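Local coordinates for CaaX farnesyltransferase beta subunit Ram1 (Aspergillus fumigatus, PDB 4L9P), which probably provides the peptide-binding half of a zinc-dependent heterodimer that transfers a farnesyl group to a cysteine near the C-terminus of target proteins, at residues Glu92-Thr97 and Asn361-Gly366; Gly354-Arg359 and Glu404-Tyr409. All coordinates share one frame; numbering follows the deposited sequence. Where two conformers were deposited one is given.

Overall arrangement
Both contacts involve the long loop between helix 338-346 and helix 368-371, and both touch the farnesyl diphosphate analogue FII. Contact 2 takes the earlier piece, 354-359, and packs it on helix 403-413; contact 1 takes the later piece, 361-366, against helix 89-105. Along the chain the order is therefore 92-97, 354-359, 361-366 and 404-409, with the segments of the two contacts alternating. Their centres lie about 11 Å apart, and the probable hydrogen bond from D365 N to F356 O, 3.0 Å long, joins them directly. One loop of the alpha-alpha toroid, held by two helices, thus carries R359 and K362 for FII and D365 for the zinc ion.

Contact 1 of 2, residues Glu92-Thr97 and Asn361-Gly366; sequences ELQSET and NKLVDG. With ZN (zinc ion), chain J; FII ([(3,7,11-trimethyl-dodeca-2,6,10-trienyloxycarbamoyl)-methyl]-phosphonic acid), chain Q.
L363 reaches helix 89-105 through its two methyl groups; the nearest CA atoms, those of L363 and Q94, are 6.4 Å apart. Its CB starts the chain with CG anti to the carbonyl carbon (chi1 -59°). From there CG approaches T97 OG1 more loosely than the methyls do, and the branches divide the helix surface between them. CD1 meets T97 OG1 at 3.5 Å and the CB of L93 more loosely; CD2 touches Q94 OE1 at 3.4 Å and also nears T97 OG1 and the carbonyl oxygen of L93. The T97 hydroxyl is turned back to its own helix, OG1 donating to L93 O (2.8 Å) from the face of that carbonyl opposite to T97 N. Farther along, T97 CG2 packs on V364 CG2.

No direct hydrogen bond crosses the contact. Instead Q94 OE1 accepts from a water, 2.9 Å away, that in turn accepts from V364 N, while Q94 NE2 bonds E353. On the loop's other flank K362, bent at chi3 (78°), extends its NZ to FII O50 at 2.7 Å. D365 binds the zinc ion unevenly, through OD2 at 2.0 Å and OD1 at 2.6 Å; C367 and H433 also bind it. The loop, packed on helix 89-105 by L363, belongs to the active site of a zinc-dependent protein prenyltransferase, as its zinc ligand D365 and FII-binding K362 show.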
loop_
_atom_site.group_PDB
_atom_site.type_symbol
_atom_site.label_atom_id
_atom_site.label_comp_id
_atom_site.label_asym_id
_atom_site.label_seq_id
_atom_site.Cartn_x
_atom_site.Cartn_y
_atom_site.Cartn_z
ATOM N N GLU B 92 6.410 20.120 -12.031
ATOM C CA GLU B 92 7.808 19.973 -12.464
ATOM C C GLU B 92 8.205 18.515 -12.426
ATOM O O GLU B 92 8.807 17.994 -13.384
ATOM C CB GLU B 92 8.726 20.754 -11.537
ATOM C CG GLU B 92 8.624 22.232 -11.654
ATOM C CD GLU B 92 9.514 22.883 -10.575
ATOM O OE1 GLU B 92 10.746 22.617 -10.592
ATOM O OE2 GLU B 92 8.995 23.591 -9.677
ATOM N N LEU B 93 7.863 17.815 -11.338
ATOM C CA LEU B 93 8.243 16.409 -11.235
ATOM C C LEU B 93 7.462 15.538 -12.205
ATOM O O LEU B 93 8.022 14.608 -12.814
ATOM C CB LEU B 93 7.998 15.913 -9.821
ATOM C CG LEU B 93 8.929 16.484 -8.782
ATOM C CD1 LEU B 93 8.352 16.180 -7.373
ATOM C CD2 LEU B 93 10.319 15.922 -8.943
ATOM N N GLN B 94 6.200 15.877 -12.435
ATOM C CA GLN B 94 5.388 15.111 -13.398
ATOM C C GLN B 94 5.947 15.279 -14.821
ATOM O O GLN B 94 6.100 14.284 -15.527
ATOM C CB GLN B 94 3.933 15.558 -13.263
ATOM C CG GLN B 94 2.966 14.894 -14.257
ATOM C CD GLN B 94 2.945 13.379 -14.156
ATOM O OE1 GLN B 94 3.136 12.790 -13.088
ATOM N NE2 GLN B 94 2.784 12.733 -15.310
ATOM N N SER B 95 6.266 16.498 -15.191
ATOM C CA SER B 95 6.824 16.772 -16.509
ATOM C C SER B 95 8.159 16.108 -16.705
ATOM O O SER B 95 8.421 15.525 -17.768
ATOM C CB SER B 95 6.957 18.279 -16.672
ATOM O OG SER B 95 5.676 18.784 -16.962
ATOM N N GLU B 96 9.015 16.140 -15.694
ATOM C CA GLU B 96 10.294 15.445 -15.789
ATOM C C GLU B 96 10.106 13.949 -15.986
ATOM O O GLU B 96 10.826 13.328 -16.743
ATOM C CB GLU B 96 11.121 15.684 -14.542
ATOM C CG GLU B 96 11.630 17.125 -14.418
ATOM C CD GLU B 96 12.378 17.380 -13.114
ATOM O OE1 GLU B 96 12.579 16.432 -12.329
ATOM O OE2 GLU B 96 12.772 18.565 -12.896
ATOM N N THR B 97 9.126 13.376 -15.301
ATOM C CA THR B 97 8.909 11.952 -15.402
ATOM C C THR B 97 8.397 11.610 -16.799
ATOM O O THR B 97 8.850 10.632 -17.423
ATOM C CB THR B 97 7.868 11.515 -14.316
ATOM O OG1 THR B 97 8.399 11.817 -13.022
ATOM C CG2 THR B 97 7.609 9.981 -14.369
ATOM N N ASN B 361 -1.935 13.072 -7.583
ATOM C CA ASN B 361 -0.908 14.083 -7.845
ATOM C C ASN B 361 0.524 13.674 -7.471
ATOM O O ASN B 361 1.399 14.527 -7.357
ATOM C CB ASN B 361 -1.294 15.436 -7.236
ATOM C CG ASN B 361 -2.159 16.261 -8.177
ATOM O OD1 ASN B 361 -1.900 16.285 -9.400
ATOM N ND2 ASN B 361 -3.130 16.975 -7.645
ATOM N N LYS B 362 0.771 12.348 -7.369
ATOM C CA LYS B 362 2.155 11.884 -7.268
ATOM C C LYS B 362 2.511 11.073 -8.519
ATOM O O LYS B 362 1.743 11.126 -9.508
ATOM C CB LYS B 362 2.403 11.133 -5.943
ATOM C CG LYS B 362 2.226 12.088 -4.727
ATOM C CD LYS B 362 3.072 11.692 -3.571
ATOM C CE LYS B 362 4.502 12.135 -3.810
ATOM N NZ LYS B 362 5.484 11.517 -2.863
ATOM N N LEU B 363 3.648 10.409 -8.519
ATOM C CA LEU B 363 4.194 9.914 -9.802
ATOM C C LEU B 363 3.951 8.424 -9.955
ATOM O O LEU B 363 3.858 7.658 -8.991
ATOM C CB LEU B 363 5.708 10.137 -9.802
ATOM C CG LEU B 363 6.173 11.596 -9.639
ATOM C CD1 LEU B 363 7.699 11.651 -9.578
ATOM C CD2 LEU B 363 5.644 12.458 -10.774
ATOM N N VAL B 364 3.980 8.008 -11.216
ATOM C CA VAL B 364 3.976 6.551 -11.469
ATOM C C VAL B 364 5.185 5.839 -10.862
ATOM O O VAL B 364 6.249 6.436 -10.656
ATOM C CB VAL B 364 3.887 6.243 -12.979
ATOM C CG1 VAL B 364 2.561 6.775 -13.550
ATOM C CG2 VAL B 364 5.123 6.747 -13.734
ATOM N N ASP B 365 5.033 4.538 -10.592
ATOM C CA ASP B 365 6.128 3.726 -10.067
ATOM C C ASP B 365 5.785 2.269 -10.343
ATOM O O ASP B 365 4.652 1.817 -10.114
ATOM C CB ASP B 365 6.214 4.018 -8.517
ATOM C CG ASP B 365 7.153 3.158 -7.784
ATOM O OD1 ASP B 365 7.654 2.111 -8.266
ATOM O OD2 ASP B 365 7.484 3.508 -6.638
ATOM N N GLY B 366 6.761 1.584 -10.916
ATOM C CA GLY B 366 6.555 0.181 -11.285
ATOM C C GLY B 366 6.118 -0.710 -10.133
ATOM O O GLY B 366 5.493 -1.760 -10.402
HETATM ZN ZN ZN J . 8.198 1.822 -5.772
HETATM C C1 FII Q . 2.332 -5.836 2.630
HETATM C C2 FII Q . 3.000 -4.492 2.742
HETATM C C6 FII Q . 4.035 -4.383 3.781
HETATM C C10 FII Q . 2.330 -3.334 2.124
HETATM C C11 FII Q . 2.840 -1.897 2.234
HETATM C C12 FII Q . 3.599 -1.575 0.914
HETATM C C15 FII Q . 3.813 -0.103 0.571
HETATM C C18 FII Q . 4.553 0.267 -0.708
HETATM C C22 FII Q . 3.686 0.848 1.718
HETATM C C23 FII Q . 3.526 2.305 1.312
HETATM C C24 FII Q . 3.663 3.220 2.468
HETATM C C27 FII Q . 3.951 4.613 2.007
HETATM C C30 FII Q . 2.724 5.472 1.756
HETATM C C34 FII Q . 5.241 5.168 2.480
HETATM C C35 FII Q . 5.589 6.638 2.361
HETATM O O36 FII Q . 6.660 6.834 1.456
HETATM N N42 FII Q . 6.479 6.328 0.198
HETATM C C43 FII Q . 6.117 7.317 -0.729
HETATM O O44 FII Q . 5.923 8.512 -0.457
HETATM C C45 FII Q . 5.996 6.781 -2.148
HETATM P P46 FII Q . 4.694 7.640 -3.176
HETATM O O49 FII Q . 3.483 7.706 -2.324
HETATM O O50 FII Q . 5.251 8.956 -3.620
HETATM O O51 FII Q . 4.533 6.660 -4.357
HETATM O O HOH W 1 4.222 10.124 -13.179
HETATM O O HOH W 2 2.102 13.766 -10.698
#

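Contact 2 of 2, residues Gly354-Arg359 and Glu404-Tyr409; sequences GGFSGR and EGLTRY. With FII ([(3,7,11-trimethyl-dodeca-2,6,10-trienyloxycarbamoyl)-methyl]-phosphonic acid), chain Q.
G354 and G355 lie directly on helix 403-413, with G354 CA only 3.8 Å from G405 CA. Close backbone contacts follow: G354 CA sends a CA-H...O contact to G405 O at 3.3 Å, and L406 CA returns one to G354 O. Y409 CB lies 3.4 Å from G355 N because its helix position faces the loop; CG anti to the backbone N (chi1 -172°) then carries the ring along G355, with CD2 near G355 CA, and the hydroxyl bonds D423 O.

L406 shares that first torsion, but its methyls turn to F356. The side chains cross at about a right angle, with L406 CD2 3.6 Å from F356 CE2. Within the helix, R408 NE and NH2 both donate side-on to E404 OE2; toward NE the carboxylate oxygen offers its anti lone pair.

At the end of segment 354-359 the extended R359 chain delivers NE to FII O49 (2.8 Å, 167°), while NH2 reaches FII O44 in the guanidinium plane. E309 pairs with R359 NH1. A glycine-rich loop packed on a toroid helix and leading to a phosphonate-binding arginine forms part of the pocket for the polar head group of the farnesyl diphosphate analogue.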
loop_
_atom_site.group_PDB
_atom_site.type_symbol
_atom_site.label_atom_id
_atom_site.label_comp_id
_atom_site.label_asym_id
_atom_site.label_seq_id
_atom_site.Cartn_x
_atom_site.Cartn_y
_atom_site.Cartn_z
ATOM N N GLY B 354 1.642 5.105 -18.737
ATOM C CA GLY B 354 0.931 3.832 -18.738
ATOM C C GLY B 354 0.907 3.145 -17.387
ATOM O O GLY B 354 0.069 2.260 -17.223
ATOM N N GLY B 355 1.839 3.467 -16.478
ATOM C CA GLY B 355 1.824 2.849 -15.157
ATOM C C GLY B 355 0.904 3.525 -14.159
ATOM O O GLY B 355 0.090 4.403 -14.502
ATOM N N PHE B 356 1.010 3.025 -12.928
ATOM C CA PHE B 356 0.138 3.531 -11.860
ATOM C C PHE B 356 0.940 4.338 -10.882
ATOM O O PHE B 356 2.064 4.001 -10.479
ATOM C CB PHE B 356 -0.472 2.367 -11.037
ATOM C CG PHE B 356 -1.253 1.367 -11.860
ATOM C CD1 PHE B 356 -2.359 1.751 -12.612
ATOM C CD2 PHE B 356 -0.912 0.041 -11.791
ATOM C CE1 PHE B 356 -3.104 0.796 -13.324
ATOM C CE2 PHE B 356 -1.695 -0.932 -12.449
ATOM C CZ PHE B 356 -2.772 -0.563 -13.226
ATOM N N SER B 357 0.318 5.407 -10.400
ATOM C CA SER B 357 0.783 6.161 -9.214
ATOM C C SER B 357 0.096 5.611 -7.955
ATOM O O SER B 357 -0.904 4.906 -8.004
ATOM C CB SER B 357 0.329 7.647 -9.346
ATOM O OG SER B 357 -1.090 7.765 -9.376
ATOM N N GLY B 358 0.684 5.954 -6.808
ATOM C CA GLY B 358 0.092 5.469 -5.536
ATOM C C GLY B 358 -0.954 6.354 -4.933
ATOM O O GLY B 358 -1.773 5.919 -4.159
ATOM N N ARG B 359 -0.882 7.629 -5.257
ATOM C CA ARG B 359 -1.832 8.612 -4.679
ATOM C C ARG B 359 -1.936 9.816 -5.577
ATOM O O ARG B 359 -1.099 10.043 -6.481
ATOM C CB ARG B 359 -1.437 9.013 -3.229
ATOM C CG ARG B 359 0.050 9.264 -3.068
ATOM C CD ARG B 359 0.317 9.757 -1.584
ATOM N NE ARG B 359 1.726 9.615 -1.279
ATOM C CZ ARG B 359 2.383 10.448 -0.451
ATOM N NH1 ARG B 359 1.712 11.389 0.256
ATOM N NH2 ARG B 359 3.678 10.267 -0.276
ATOM N N GLU B 404 -2.714 -2.611 -21.712
ATOM C CA GLU B 404 -1.696 -2.167 -22.667
ATOM C C GLU B 404 -0.795 -1.125 -21.974
ATOM O O GLU B 404 0.419 -1.214 -22.076
ATOM C CB GLU B 404 -2.376 -1.506 -23.890
ATOM C CG GLU B 404 -1.351 -0.843 -24.807
ATOM C CD GLU B 404 -1.893 -0.291 -26.114
ATOM O OE1 GLU B 404 -3.127 -0.284 -26.280
ATOM O OE2 GLU B 404 -1.052 0.043 -26.987
ATOM N N GLY B 405 -1.414 -0.107 -21.362
ATOM C CA GLY B 405 -0.600 0.933 -20.721
ATOM C C GLY B 405 0.349 0.390 -19.664
ATOM O O GLY B 405 1.538 0.722 -19.616
ATOM N N LEU B 406 -0.164 -0.502 -18.821
ATOM C CA LEU B 406 0.682 -1.028 -17.756
ATOM C C LEU B 406 1.833 -1.839 -18.310
ATOM O O LEU B 406 2.960 -1.798 -17.825
ATOM C CB LEU B 406 -0.174 -1.840 -16.773
ATOM C CG LEU B 406 0.616 -2.389 -15.606
ATOM C CD1 LEU B 406 1.234 -1.250 -14.790
ATOM C CD2 LEU B 406 -0.261 -3.332 -14.719
ATOM N N THR B 407 1.497 -2.633 -19.348
ATOM C CA THR B 407 2.496 -3.481 -19.956
ATOM C C THR B 407 3.601 -2.648 -20.642
ATOM O O THR B 407 4.799 -2.955 -20.520
ATOM C CB THR B 407 1.844 -4.382 -20.996
ATOM O OG1 THR B 407 0.899 -5.214 -20.320
ATOM C CG2 THR B 407 2.895 -5.312 -21.601
ATOM N N ARG B 408 3.195 -1.585 -21.336
ATOM C CA ARG B 408 4.191 -0.670 -21.900
ATOM C C ARG B 408 5.066 -0.075 -20.813
ATOM O O ARG B 408 6.278 0.026 -20.972
ATOM C CB ARG B 408 3.543 0.459 -22.705
ATOM C CG ARG B 408 2.836 -0.079 -23.970
ATOM C CD ARG B 408 2.309 1.135 -24.806
ATOM N NE ARG B 408 1.665 0.616 -26.042
ATOM C CZ ARG B 408 2.330 0.211 -27.123
ATOM N NH1 ARG B 408 3.653 0.360 -27.199
ATOM N NH2 ARG B 408 1.626 -0.337 -28.128
ATOM N N TYR B 409 4.455 0.414 -19.698
ATOM C CA TYR B 409 5.296 1.005 -18.705
ATOM C C TYR B 409 6.295 0.015 -18.144
ATOM O O TYR B 409 7.465 0.315 -18.016
ATOM C CB TYR B 409 4.401 1.517 -17.567
ATOM C CG TYR B 409 5.197 2.347 -16.535
ATOM C CD1 TYR B 409 5.909 3.512 -16.929
ATOM C CD2 TYR B 409 5.396 1.823 -15.232
ATOM C CE1 TYR B 409 6.712 4.177 -16.037
ATOM C CE2 TYR B 409 6.180 2.526 -14.287
ATOM C CZ TYR B 409 6.884 3.644 -14.726
ATOM O OH TYR B 409 7.720 4.310 -13.861
HETATM C C1 FII Q . 2.332 -5.836 2.630
HETATM C C2 FII Q . 3.000 -4.492 2.742
HETATM C C6 FII Q . 4.035 -4.383 3.781
HETATM C C10 FII Q . 2.330 -3.334 2.124
HETATM C C11 FII Q . 2.840 -1.897 2.234
HETATM C C12 FII Q . 3.599 -1.575 0.914
HETATM C C15 FII Q . 3.813 -0.103 0.571
HETATM C C18 FII Q . 4.553 0.267 -0.708
HETATM C C22 FII Q . 3.686 0.848 1.718
HETATM C C23 FII Q . 3.526 2.305 1.312
HETATM C C24 FII Q . 3.663 3.220 2.468
HETATM C C27 FII Q . 3.951 4.613 2.007
HETATM C C30 FII Q . 2.724 5.472 1.756
HETATM C C34 FII Q . 5.241 5.168 2.480
HETATM C C35 FII Q . 5.589 6.638 2.361
HETATM O O36 FII Q . 6.660 6.834 1.456
HETATM N N42 FII Q . 6.479 6.328 0.198
HETATM C C43 FII Q . 6.117 7.317 -0.729
HETATM O O44 FII Q . 5.923 8.512 -0.457
HETATM C C45 FII Q . 5.996 6.781 -2.148
HETATM P P46 FII Q . 4.694 7.640 -3.176
HETATM O O49 FII Q . 3.483 7.706 -2.324
HETATM O O50 FII Q . 5.251 8.956 -3.620
HETATM O O51 FII Q . 4.533 6.660 -4.357
#